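PDB 5CI5: extracellular solute-binding protein family 1 from Pseudothermotoga lettingae, which binds alpha-D-tagatose and, as a solute-binding protein of an ABC transporter, probably delivers such sugars to the membrane permease. Local coordinates for residues L322-F325 against D326-M329; S42-K45 against T46-K50; V355-Q358 against I359-E362; S307-P310 against N311-D314; G195-M198 against F199-A203. All coordinates share one frame; numbering follows the deposited sequence.

Interaction 1: L322-F325 against D326-M329; sequences LTSF and DVWM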
loop_
_atom_site.group_PDB
_atom_site.type_symbol
_atom_site.label_atom_id
_atom_site.label_comp_id
_atom_site.label_asym_id
_atom_site.label_seq_id
_atom_site.Cartn_x
_atom_site.Cartn_y
_atom_site.Cartn_z
ATOM N N LEU A 322 0.975 10.861 -17.835
ATOM C CA LEU A 322 0.723 9.621 -17.113
ATOM C C LEU A 322 -0.570 9.636 -16.300
ATOM O O LEU A 322 -1.157 8.588 -16.077
ATOM C CB LEU A 322 1.879 9.292 -16.192
ATOM C CG LEU A 322 3.171 8.873 -16.884
ATOM C CD1 LEU A 322 4.253 8.707 -15.882
ATOM C CD2 LEU A 322 2.974 7.575 -17.689
ATOM N N THR A 323 -0.991 10.817 -15.856
ATOM C CA THR A 323 -2.172 10.940 -15.020
ATOM C C THR A 323 -3.334 11.527 -15.823
ATOM O O THR A 323 -4.263 12.071 -15.241
ATOM C CB THR A 323 -1.869 11.794 -13.763
ATOM O OG1 THR A 323 -0.538 11.515 -13.302
ATOM C CG2 THR A 323 -2.836 11.464 -12.654
ATOM N N SER A 324 -3.284 11.386 -17.151
ATOM C CA SER A 324 -4.374 11.826 -18.023
ATOM C C SER A 324 -5.490 10.793 -18.099
ATOM O O SER A 324 -5.313 9.612 -17.796
ATOM C CB SER A 324 -3.871 12.121 -19.438
ATOM O OG SER A 324 -3.447 10.920 -20.069
ATOM N N PHE A 325 -6.656 11.265 -18.499
ATOM C CA PHE A 325 -7.823 10.418 -18.636
ATOM C C PHE A 325 -7.551 9.262 -19.606
ATOM O O PHE A 325 -7.818 8.109 -19.282
ATOM C CB PHE A 325 -9.000 11.278 -19.102
ATOM C CG PHE A 325 -10.284 10.522 -19.258
ATOM C CD1 PHE A 325 -11.069 10.206 -18.165
ATOM C CD2 PHE A 325 -10.706 10.125 -20.506
ATOM C CE1 PHE A 325 -12.262 9.508 -18.318
ATOM C CE2 PHE A 325 -11.892 9.427 -20.663
ATOM C CZ PHE A 325 -12.667 9.130 -19.559
ATOM N N ASP A 326 -7.035 9.559 -20.802
ATOM C CA ASP A 326 -6.886 8.508 -21.811
ATOM C C ASP A 326 -5.938 7.412 -21.336
ATOM O O ASP A 326 -6.207 6.231 -21.538
ATOM C CB ASP A 326 -6.398 9.067 -23.145
ATOM C CG ASP A 326 -7.464 9.880 -23.859
ATOM O OD1 ASP A 326 -8.656 9.719 -23.534
ATOM O OD2 ASP A 326 -7.106 10.655 -24.775
ATOM N N VAL A 327 -4.838 7.812 -20.695
ATOM C CA VAL A 327 -3.837 6.848 -20.239
ATOM C C VAL A 327 -4.429 5.962 -19.161
ATOM O O VAL A 327 -4.269 4.740 -19.207
ATOM C CB VAL A 327 -2.545 7.557 -19.734
ATOM C CG1 VAL A 327 -1.644 6.608 -18.972
ATOM C CG2 VAL A 327 -1.800 8.163 -20.917
ATOM N N TRP A 328 -5.136 6.557 -18.200
ATOM C CA TRP A 328 -5.661 5.754 -17.109
ATOM C C TRP A 328 -6.845 4.901 -17.568
ATOM O O TRP A 328 -7.000 3.791 -17.092
ATOM C CB TRP A 328 -6.034 6.615 -15.903
ATOM C CG TRP A 328 -5.043 6.406 -14.820
ATOM C CD1 TRP A 328 -4.039 7.271 -14.439
ATOM C CD2 TRP A 328 -4.899 5.246 -14.000
ATOM N NE1 TRP A 328 -3.307 6.716 -13.413
ATOM C CE2 TRP A 328 -3.814 5.476 -13.128
ATOM C CE3 TRP A 328 -5.587 4.043 -13.905
ATOM C CZ2 TRP A 328 -3.408 4.541 -12.174
ATOM C CZ3 TRP A 328 -5.187 3.121 -12.953
ATOM C CH2 TRP A 328 -4.093 3.372 -12.116
HETATM N N MSE A 329 -7.664 5.403 -18.497
HETATM C CA MSE A 329 -8.728 4.574 -19.054
HETATM C C MSE A 329 -8.144 3.317 -19.703
HETATM O O MSE A 329 -8.629 2.200 -19.494
HETATM C CB MSE A 329 -9.562 5.353 -20.074
HETATM C CG MSE A 329 -10.636 6.192 -19.441
HETATM SE SE MSE A 329 -12.048 5.105 -18.619
HETATM C CE MSE A 329 -13.242 4.966 -20.146
#
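Ser324 is the N-cap of helix 325-335, and its side chain makes the capping bond: OG accepts from Val327 N at 3.5 Å, which is weak by length. The hydroxyl has a second partner, Tyr321 O on the last turn of helix 312-322, so one serine links the end of one helix to the start of the next. A chi1 of 67° sets OG between the backbone N and the carbonyl carbon, turned toward Val327 N in the first turn of the new helix. Its own carbonyl begins the regular ladder, Ser324 O taking Trp328 N at 3.1 Å, and Phe325 O takes Met329 N at 2.8 Å. Of the preceding carbonyls, Leu322 O is met by Val327 CG1 and by Trp328 CD1 but has its proton from Trp134 NE1, while Thr323 O receives Arg342 NH1 and Thr323 OG1 bonds to Ala319 O. One turn into the helix the contact becomes apolar. Phe325 and Met329, a selenomethionine, run alongside each other; in one of its two conformers, SE stands obliquely to the ring in a Met-aromatic contact, and Met329 CG lies over one face of the Phe325 ring, 3.7 Å from its centroid and 18° off the normal.

Interaction 2: S42-K45 against T46-K50; sequences SVIK and TFEEK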
loop_
_atom_site.group_PDB
_atom_site.type_symbol
_atom_site.label_atom_id
_atom_site.label_comp_id
_atom_site.label_asym_id
_atom_site.label_seq_id
_atom_site.Cartn_x
_atom_site.Cartn_y
_atom_site.Cartn_z
ATOM N N SER A 42 4.855 0.118 -23.032
ATOM C CA SER A 42 3.858 0.633 -23.970
ATOM C C SER A 42 3.442 2.070 -23.660
ATOM O O SER A 42 3.405 2.930 -24.537
ATOM C CB SER A 42 2.635 -0.266 -23.955
ATOM O OG SER A 42 2.966 -1.503 -24.537
ATOM N N VAL A 43 3.095 2.319 -22.406
ATOM C CA VAL A 43 2.703 3.656 -21.989
ATOM C C VAL A 43 3.791 4.697 -22.247
ATOM O O VAL A 43 3.495 5.799 -22.713
ATOM C CB VAL A 43 2.338 3.656 -20.483
ATOM C CG1 VAL A 43 2.169 5.063 -19.953
ATOM C CG2 VAL A 43 1.059 2.852 -20.263
ATOM N N ILE A 44 5.039 4.364 -21.922
ATOM C CA ILE A 44 6.132 5.307 -22.057
ATOM C C ILE A 44 6.464 5.524 -23.539
ATOM O O ILE A 44 6.797 6.636 -23.937
ATOM C CB ILE A 44 7.397 4.833 -21.251
ATOM C CG1 ILE A 44 7.095 4.824 -19.734
ATOM C CG2 ILE A 44 8.609 5.718 -21.564
ATOM C CD1 ILE A 44 6.884 6.153 -19.122
ATOM N N LYS A 45 6.363 4.479 -24.350
ATOM C CA LYS A 45 6.660 4.636 -25.770
ATOM C C LYS A 45 5.661 5.598 -26.403
ATOM O O LYS A 45 6.050 6.437 -27.216
ATOM C CB LYS A 45 6.646 3.300 -26.498
ATOM C CG LYS A 45 7.843 2.373 -26.205
ATOM C CD LYS A 45 9.222 3.037 -26.355
ATOM C CE LYS A 45 10.011 2.972 -25.048
ATOM N NZ LYS A 45 11.134 3.938 -24.977
ATOM N N THR A 46 4.397 5.511 -25.997
ATOM C CA THR A 46 3.372 6.414 -26.527
ATOM C C THR A 46 3.724 7.858 -26.151
ATOM O O THR A 46 3.630 8.772 -26.975
ATOM C CB THR A 46 1.986 6.005 -26.017
ATOM O OG1 THR A 46 1.646 4.730 -26.564
ATOM C CG2 THR A 46 0.908 7.004 -26.407
ATOM N N PHE A 47 4.185 8.058 -24.921
ATOM C CA PHE A 47 4.607 9.379 -24.508
ATOM C C PHE A 47 5.723 9.897 -25.399
ATOM O O PHE A 47 5.683 11.046 -25.852
ATOM C CB PHE A 47 5.083 9.377 -23.052
ATOM C CG PHE A 47 5.698 10.675 -22.622
ATOM C CD1 PHE A 47 4.914 11.734 -22.225
ATOM C CD2 PHE A 47 7.070 10.841 -22.649
ATOM C CE1 PHE A 47 5.479 12.946 -21.836
ATOM C CE2 PHE A 47 7.651 12.057 -22.277
ATOM C CZ PHE A 47 6.858 13.101 -21.857
ATOM N N GLU A 48 6.727 9.054 -25.646
ATOM C CA GLU A 48 7.856 9.457 -26.456
ATOM C C GLU A 48 7.415 9.860 -27.865
ATOM O O GLU A 48 7.913 10.849 -28.433
ATOM C CB GLU A 48 8.872 8.335 -26.539
ATOM C CG GLU A 48 9.566 8.044 -25.243
ATOM C CD GLU A 48 10.696 7.047 -25.418
ATOM O OE1 GLU A 48 10.697 6.325 -26.444
ATOM O OE2 GLU A 48 11.574 6.973 -24.534
ATOM N N GLU A 49 6.478 9.098 -28.418
ATOM C CA GLU A 49 5.965 9.391 -29.763
ATOM C C GLU A 49 5.257 10.744 -29.774
ATOM O O GLU A 49 5.402 11.548 -30.707
ATOM C CB GLU A 49 4.981 8.317 -30.239
ATOM C CG GLU A 49 5.530 6.899 -30.383
ATOM C CD GLU A 49 6.767 6.834 -31.243
ATOM O OE1 GLU A 49 6.872 7.641 -32.194
ATOM O OE2 GLU A 49 7.632 5.975 -30.967
ATOM N N LYS A 50 4.464 10.978 -28.738
ATOM C CA LYS A 50 3.664 12.195 -28.668
ATOM C C LYS A 50 4.465 13.454 -28.376
ATOM O O LYS A 50 4.064 14.544 -28.796
ATOM C CB LYS A 50 2.570 12.056 -27.627
ATOM C CG LYS A 50 1.810 13.372 -27.429
ATOM C CD LYS A 50 0.566 13.221 -26.592
ATOM C CE LYS A 50 -0.170 14.548 -26.519
ATOM N NZ LYS A 50 -1.317 14.502 -25.580
#
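Lys45 and Glu48 form an i to i+3 salt bridge on helix 37-51, the crossover helix of the beta-alpha-beta unit made with strands 25-30 and 55-60. Along the second half of this helix, Thr46 comes first: its N bonds to Ser42 O at 3.1 Å, and OG1 turns back to within 3.2 Å of the same carbonyl, though where that hydroxyl sends its proton is not settled. Phe47 follows, with N on Val43 O and CB against Ile44 O; CG is anti to the backbone N (chi1 172°), which leads the ring off this turn toward Leu318 and Tyr321 of helix 312-322 and Val55 of strand 55-60. Glu48 N bonds to Ile44 O at 3.0 Å, and its side chain, extended beyond CG, lies beside that of Lys45 and points the same way. The lysine chain bends at chi2 (-51°) and again at chi3, bringing NZ to OE1 of the carboxylate; the other oxygen, OE2, accepts from Val55 N. With an alanine at Glu48, Lys45 NZ would probably be left without its charged mate and Val55 N without this acceptor. Glu49 closes the series, its N bonded to Lys45 O and its CG 3.2 Å from that oxygen. Within the salt bridge NZ favours one carboxylate oxygen: Lys45 NZ is 2.8 Å from Glu48 OE1, a weak bond by its geometry, and 3.1 Å from OE2.

Interaction 3: V355-Q358 against I359-E362; sequences VKWQ and IIFE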
loop_
_atom_site.group_PDB
_atom_site.type_symbol
_atom_site.label_atom_id
_atom_site.label_comp_id
_atom_site.label_asym_id
_atom_site.label_seq_id
_atom_site.Cartn_x
_atom_site.Cartn_y
_atom_site.Cartn_z
ATOM N N VAL A 355 -17.989 -6.781 -8.829
ATOM C CA VAL A 355 -18.361 -6.677 -7.410
ATOM C C VAL A 355 -17.158 -6.348 -6.551
ATOM O O VAL A 355 -17.300 -5.629 -5.548
ATOM C CB VAL A 355 -19.035 -7.964 -6.855
ATOM C CG1 VAL A 355 -18.093 -9.150 -6.884
ATOM C CG2 VAL A 355 -19.538 -7.723 -5.422
ATOM N N LYS A 356 -15.975 -6.832 -6.942
ATOM C CA LYS A 356 -14.761 -6.522 -6.196
ATOM C C LYS A 356 -14.645 -5.023 -6.016
ATOM O O LYS A 356 -14.255 -4.515 -4.975
ATOM C CB LYS A 356 -13.490 -7.029 -6.903
ATOM C CG LYS A 356 -13.330 -8.521 -6.931
ATOM C CD LYS A 356 -11.889 -8.945 -7.290
ATOM C CE LYS A 356 -11.375 -8.340 -8.602
ATOM N NZ LYS A 356 -12.047 -8.905 -9.784
ATOM N N TRP A 357 -15.000 -4.293 -7.051
ATOM C CA TRP A 357 -14.769 -2.856 -7.012
ATOM C C TRP A 357 -15.846 -2.101 -6.229
ATOM O O TRP A 357 -15.578 -1.027 -5.687
ATOM C CB TRP A 357 -14.644 -2.329 -8.428
ATOM C CG TRP A 357 -13.304 -2.635 -8.934
ATOM C CD1 TRP A 357 -12.925 -3.723 -9.630
ATOM C CD2 TRP A 357 -12.124 -1.846 -8.741
ATOM N NE1 TRP A 357 -11.580 -3.668 -9.909
ATOM C CE2 TRP A 357 -11.069 -2.516 -9.362
ATOM C CE3 TRP A 357 -11.865 -0.629 -8.094
ATOM C CZ2 TRP A 357 -9.773 -2.019 -9.373
ATOM C CZ3 TRP A 357 -10.578 -0.142 -8.099
ATOM C CH2 TRP A 357 -9.555 -0.825 -8.740
ATOM N N GLN A 358 -17.042 -2.669 -6.123
ATOM C CA GLN A 358 -18.080 -2.036 -5.323
ATOM C C GLN A 358 -17.600 -1.889 -3.900
ATOM O O GLN A 358 -17.766 -0.842 -3.267
ATOM C CB GLN A 358 -19.382 -2.847 -5.348
ATOM C CG GLN A 358 -20.529 -2.195 -4.563
ATOM C CD GLN A 358 -21.241 -3.169 -3.640
ATOM O OE1 GLN A 358 -21.145 -3.058 -2.413
ATOM N NE2 GLN A 358 -21.957 -4.132 -4.224
ATOM N N ILE A 359 -16.986 -2.956 -3.412
ATOM C CA ILE A 359 -16.503 -3.012 -2.060
ATOM C C ILE A 359 -15.374 -1.995 -1.836
ATOM O O ILE A 359 -15.278 -1.348 -0.789
ATOM C CB ILE A 359 -16.039 -4.464 -1.749
ATOM C CG1 ILE A 359 -17.239 -5.421 -1.891
ATOM C CG2 ILE A 359 -15.463 -4.542 -0.388
ATOM C CD1 ILE A 359 -16.910 -6.940 -1.873
ATOM N N ILE A 360 -14.523 -1.851 -2.837
ATOM C CA ILE A 360 -13.394 -0.926 -2.770
ATOM C C ILE A 360 -13.893 0.509 -2.700
ATOM O O ILE A 360 -13.489 1.282 -1.834
ATOM C CB ILE A 360 -12.462 -1.126 -3.972
ATOM C CG1 ILE A 360 -11.803 -2.496 -3.890
ATOM C CG2 ILE A 360 -11.371 -0.058 -4.020
ATOM C CD1 ILE A 360 -11.115 -2.968 -5.159
ATOM N N PHE A 361 -14.795 0.858 -3.607
ATOM C CA PHE A 361 -15.295 2.223 -3.673
ATOM C C PHE A 361 -16.075 2.612 -2.409
ATOM O O PHE A 361 -16.010 3.768 -1.991
ATOM C CB PHE A 361 -16.156 2.402 -4.924
ATOM C CG PHE A 361 -15.364 2.380 -6.219
ATOM C CD1 PHE A 361 -14.111 2.971 -6.311
ATOM C CD2 PHE A 361 -15.882 1.757 -7.341
ATOM C CE1 PHE A 361 -13.389 2.931 -7.492
ATOM C CE2 PHE A 361 -15.176 1.716 -8.531
ATOM C CZ PHE A 361 -13.924 2.300 -8.608
ATOM N N GLU A 362 -16.789 1.656 -1.798
ATOM C CA GLU A 362 -17.525 1.915 -0.571
ATOM C C GLU A 362 -16.618 2.076 0.635
ATOM O O GLU A 362 -16.918 2.852 1.530
ATOM C CB GLU A 362 -18.532 0.788 -0.324
ATOM C CG GLU A 362 -19.772 0.967 -1.142
ATOM C CD GLU A 362 -20.494 2.271 -0.793
ATOM O OE1 GLU A 362 -20.942 2.422 0.368
ATOM O OE2 GLU A 362 -20.572 3.152 -1.673
#
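Trp357 O takes Phe361 N at 2.9 Å with an N-H...O angle of 171°, the straightest bond of a helical turn that starts slackly, since Ile359 N to Val355 O and Ile360 N to Lys356 O are both weak. The side chain of the same tryptophan carries the apolar contact. Ile360 reaches over one face of the indole: CD1 sits 3.9 Å from the centroid of the six-membered ring, 16° off its normal, a CH-pi contact. With CG1 anti to the carbonyl carbon and CD1 extended beyond it, the isoleucine runs back along the helix, its CG1 3.4 Å from Lys356 O. Phe361 meets the indole at its benzo part, CZ lying 3.6 Å from Trp357 CE3. The Trp357 six-membered ring and the Phe361 ring are inclined at 42°, an oblique pair. Helix 355-363 turns this apolar side inward: Trp357, Ile360 and Phe361 all rest on Met339 of strand 339-340, Pro266 lies against Trp357 and Ile360, Phe269 of helix 268-275 meets the indole nearly at right angles, and Lys356, its NZ in a salt bridge with Asp354, reaches along strand 283-286.

Interaction 4: S307-P310 against N311-D314; sequences SSSP and NKED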
loop_
_atom_site.group_PDB
_atom_site.type_symbol
_atom_site.label_atom_id
_atom_site.label_comp_id
_atom_site.label_asym_id
_atom_site.label_seq_id
_atom_site.Cartn_x
_atom_site.Cartn_y
_atom_site.Cartn_z
ATOM N N SER A 307 13.911 18.496 -6.511
ATOM C CA SER A 307 14.306 19.880 -6.632
ATOM C C SER A 307 15.667 20.005 -7.334
ATOM O O SER A 307 15.990 21.063 -7.878
ATOM C CB SER A 307 14.355 20.499 -5.244
ATOM O OG SER A 307 15.289 19.777 -4.459
ATOM N N SER A 308 16.462 18.936 -7.328
ATOM C CA SER A 308 17.766 18.955 -7.988
ATOM C C SER A 308 17.716 18.592 -9.476
ATOM O O SER A 308 18.755 18.614 -10.152
ATOM C CB SER A 308 18.728 18.016 -7.268
ATOM O OG SER A 308 19.054 18.560 -5.993
ATOM N N SER A 309 16.540 18.269 -9.991
ATOM C CA SER A 309 16.432 17.874 -11.389
ATOM C C SER A 309 16.683 19.045 -12.340
ATOM O O SER A 309 16.126 20.139 -12.152
ATOM C CB SER A 309 15.058 17.279 -11.676
ATOM O OG SER A 309 14.883 17.094 -13.068
ATOM N N PRO A 310 17.482 18.803 -13.399
ATOM C CA PRO A 310 17.647 19.799 -14.456
ATOM C C PRO A 310 16.540 19.763 -15.522
ATOM O O PRO A 310 16.607 20.532 -16.484
ATOM C CB PRO A 310 18.991 19.405 -15.080
ATOM C CG PRO A 310 19.038 17.939 -14.944
ATOM C CD PRO A 310 18.269 17.586 -13.671
ATOM N N ASN A 311 15.562 18.871 -15.359
ATOM C CA ASN A 311 14.540 18.624 -16.375
ATOM C C ASN A 311 13.130 18.777 -15.815
ATOM O O ASN A 311 12.264 17.952 -16.073
ATOM C CB ASN A 311 14.693 17.216 -16.956
ATOM C CG ASN A 311 16.001 17.020 -17.687
ATOM O OD1 ASN A 311 16.397 17.845 -18.507
ATOM N ND2 ASN A 311 16.666 15.913 -17.413
ATOM N N LYS A 312 12.907 19.825 -15.036
ATOM C CA LYS A 312 11.676 19.898 -14.265
ATOM C C LYS A 312 10.425 20.115 -15.095
ATOM O O LYS A 312 9.355 19.613 -14.746
ATOM C CB LYS A 312 11.774 21.009 -13.234
ATOM C CG LYS A 312 12.842 20.739 -12.233
ATOM C CD LYS A 312 12.939 21.893 -11.247
ATOM C CE LYS A 312 13.872 21.547 -10.140
ATOM N NZ LYS A 312 14.129 22.708 -9.227
ATOM N N GLU A 313 10.528 20.884 -16.170
ATOM C CA GLU A 313 9.352 21.142 -16.977
ATOM C C GLU A 313 8.961 19.888 -17.780
ATOM O O GLU A 313 7.777 19.548 -17.839
ATOM C CB GLU A 313 9.603 22.351 -17.885
ATOM C CG GLU A 313 8.394 23.238 -18.105
ATOM C CD GLU A 313 7.678 23.597 -16.813
ATOM O OE1 GLU A 313 8.332 24.091 -15.869
ATOM O OE2 GLU A 313 6.453 23.370 -16.750
ATOM N N ASP A 314 9.925 19.179 -18.364
ATOM C CA ASP A 314 9.608 17.950 -19.086
ATOM C C ASP A 314 9.124 16.862 -18.126
ATOM O O ASP A 314 8.328 16.001 -18.498
ATOM C CB ASP A 314 10.813 17.421 -19.858
ATOM C CG ASP A 314 11.128 18.234 -21.114
ATOM O OD1 ASP A 314 10.315 19.073 -21.510
ATOM O OD2 ASP A 314 12.205 18.025 -21.700
#
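Lys312 runs its side chain backward along the loop that precedes it, while Ser309 turns its hydroxyl onto the backbone at Asn311; these two side chains hold the 307-310 loop against the start of helix 312-322. The lysine is fully extended beyond CG, and this straight chain passes alongside Ser309 O, with CG and CE each 3.3 Å from that oxygen. At its end NZ donates to Ser307 O at 2.8 Å. The approach is from one side of the carbonyl, at a C=O...N angle of 123° and with the donor tilted 30° from the carbonyl plane. NZ also forms a salt bridge with Glu100, so the ammonium ties the loop to a second part of the chain. A methionine in place of Lys312 would probably leave Ser307 O without this donor and Glu100 without its charged mate. Ser309 points its side chain roughly opposite to the lysine: OG, anti to the backbone N, accepts from Asn311 N at 3.0 Å with an N-H...O angle of 161°, and is also bonded to Asp80 OD1. Asn311 and Pro310 lie at a slant to each other, the amide's ND2 4.0 Å from Pro310 CG, and ND2 itself goes to Asp80 OD2. Asp80 thus holds both Ser309 and Asn311, one through each carboxylate oxygen. The arrangement is a strand-to-helix connection, leading from strand 298-304 into helix 312-322; Asn311 occupies the N-cap position but makes no capping bond with its side chain, and the bond from Asn311 N to Ser309 OG, two residues back, makes an ST turn just before the helix.

Interaction 5: G195-M198 against F199-A203; sequences GYMM and FLYAA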
loop_
_atom_site.group_PDB
_atom_site.type_symbol
_atom_site.label_atom_id
_atom_site.label_comp_id
_atom_site.label_asym_id
_atom_site.label_seq_id
_atom_site.Cartn_x
_atom_site.Cartn_y
_atom_site.Cartn_z
ATOM N N GLY A 195 -0.094 -4.121 8.356
ATOM C CA GLY A 195 -0.829 -5.217 8.983
ATOM C C GLY A 195 -1.198 -4.867 10.417
ATOM O O GLY A 195 -2.349 -4.985 10.835
ATOM N N TYR A 196 -0.217 -4.428 11.194
ATOM C CA TYR A 196 -0.513 -4.043 12.549
ATOM C C TYR A 196 -1.562 -2.914 12.609
ATOM O O TYR A 196 -2.501 -2.969 13.414
ATOM C CB TYR A 196 0.763 -3.626 13.293
ATOM C CG TYR A 196 0.416 -3.150 14.680
ATOM C CD1 TYR A 196 -0.083 -4.047 15.637
ATOM C CD2 TYR A 196 0.531 -1.829 15.018
ATOM C CE1 TYR A 196 -0.456 -3.611 16.892
ATOM C CE2 TYR A 196 0.173 -1.388 16.277
ATOM C CZ TYR A 196 -0.310 -2.287 17.197
ATOM O OH TYR A 196 -0.680 -1.828 18.455
HETATM N N MSE A 197 -1.417 -1.897 11.759
HETATM C CA MSE A 197 -2.383 -0.802 11.706
HETATM C C MSE A 197 -3.784 -1.293 11.395
HETATM O O MSE A 197 -4.742 -0.819 12.009
HETATM C CB MSE A 197 -1.976 0.254 10.673
HETATM C CG MSE A 197 -0.823 1.106 11.120
HETATM SE SE MSE A 197 -0.316 2.433 9.767
HETATM C CE MSE A 197 -1.945 3.542 9.846
HETATM N N MSE A 198 -3.919 -2.216 10.441
HETATM C CA MSE A 198 -5.239 -2.793 10.139
HETATM C C MSE A 198 -5.880 -3.373 11.399
HETATM O O MSE A 198 -7.057 -3.120 11.660
HETATM C CB MSE A 198 -5.133 -3.863 9.038
HETATM C CG MSE A 198 -4.825 -3.293 7.692
HETATM SE SE MSE A 198 -6.402 -2.437 6.927
HETATM C CE MSE A 198 -7.392 -4.046 6.474
ATOM N N PHE A 199 -5.107 -4.121 12.190
ATOM C CA PHE A 199 -5.648 -4.722 13.408
ATOM C C PHE A 199 -5.852 -3.687 14.540
ATOM O O PHE A 199 -6.829 -3.766 15.289
ATOM C CB PHE A 199 -4.733 -5.860 13.864
ATOM C CG PHE A 199 -4.916 -7.141 13.065
ATOM C CD1 PHE A 199 -4.682 -7.182 11.702
ATOM C CD2 PHE A 199 -5.346 -8.297 13.689
ATOM C CE1 PHE A 199 -4.858 -8.371 10.994
ATOM C CE2 PHE A 199 -5.538 -9.465 12.991
ATOM C CZ PHE A 199 -5.304 -9.498 11.630
ATOM N N LEU A 200 -4.938 -2.731 14.658
ATOM C CA LEU A 200 -5.034 -1.649 15.649
ATOM C C LEU A 200 -6.326 -0.859 15.481
ATOM O O LEU A 200 -7.067 -0.656 16.438
ATOM C CB LEU A 200 -3.833 -0.720 15.490
ATOM C CG LEU A 200 -3.783 0.565 16.312
ATOM C CD1 LEU A 200 -3.677 0.303 17.804
ATOM C CD2 LEU A 200 -2.615 1.442 15.814
ATOM N N TYR A 201 -6.587 -0.413 14.254
ATOM C CA TYR A 201 -7.782 0.358 13.972
ATOM C C TYR A 201 -9.022 -0.537 14.059
ATOM O O TYR A 201 -10.075 -0.065 14.514
ATOM C CB TYR A 201 -7.649 1.085 12.612
ATOM C CG TYR A 201 -6.788 2.340 12.736
ATOM C CD1 TYR A 201 -5.397 2.284 12.631
ATOM C CD2 TYR A 201 -7.360 3.580 13.013
ATOM C CE1 TYR A 201 -4.619 3.408 12.783
ATOM C CE2 TYR A 201 -6.566 4.725 13.172
ATOM C CZ TYR A 201 -5.197 4.628 13.062
ATOM O OH TYR A 201 -4.367 5.736 13.224
ATOM N N ALA A 202 -8.895 -1.811 13.705
ATOM C CA ALA A 202 -10.029 -2.731 13.853
ATOM C C ALA A 202 -10.382 -2.959 15.331
ATOM O O ALA A 202 -11.517 -3.278 15.642
ATOM C CB ALA A 202 -9.740 -4.060 13.158
ATOM N N ALA A 203 -9.410 -2.773 16.227
ATOM C CA ALA A 203 -9.626 -2.868 17.665
ATOM C C ALA A 203 -10.084 -1.531 18.286
ATOM O O ALA A 203 -10.286 -1.455 19.494
ATOM C CB ALA A 203 -8.361 -3.344 18.346
#
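Tyr196 O accepts Leu200 N at 2.7 Å, the shortest sound polar bond here, with the donor nearly along the C=O axis (165°). The same oxygen is 3.3 Å from Leu200 CB, so this residue presses on Tyr196 with backbone and side chain together. Leu200 CB also lies over one face of the Tyr196 ring, toward its rim, and the two side chains slant across each other. Leu200 CD2 comes to 4.0 Å from Tyr196 CE2, while CD1 approaches the hydroxyl, whose hydrogen-bond partner is Gly222 O. Both residues belong to a largely buried stretch of helix 190-202 in the two-lobed periplasmic-binding-protein fold, a helix whose first turns contribute Glu190 and Leu194 to the tagatose pocket. One residue further on, Met197 O receives Tyr201 N at 2.9 Å and an almost straight 174°, and the edge of the Tyr201 ring meets that oxygen in plane, CD1 at 3.2 Å. Met197, a selenomethionine, lies beside Tyr201 and points the same way; its chain is extended at chi2 and bends at chi3 (67°), which carries CE to 4.0 Å from Tyr201 CE1. The Tyr201 hydroxyl is bonded to Leu207 N beyond the helix. On another side, Phe199 sets CD1 3.3 Å from Gly195 O, a carbonyl that also accepts Phe199 N, and its ring meets Tyr229 of helix 220-234 edge-to-face.

In the fold
Interactions 1 and 2 are the one pair in direct touch: Leu322 CD2 packs 3.5 Å from Val43 CG1, and their centres are 12 Å apart. Helix 312-322 connects interaction 4, at its start, with interaction 1, at its C-terminal end, over 22 Å between centres; interaction 2 approaches interaction 4 to about 5 Å at the nearest atoms without touching. Interaction 5 lies on the opposite side of the chain's centre from these three, 33 Å from interaction 1 between centres. The bound tagatose has interactions 1, 3 and 5 around it: the side chains of Trp328 and Trp357 are each about 10 Å away and that of Met197 about 9 Å, behind pocket residues such as Tyr135 and Arg370, which Trp328 and Met197 respectively touch.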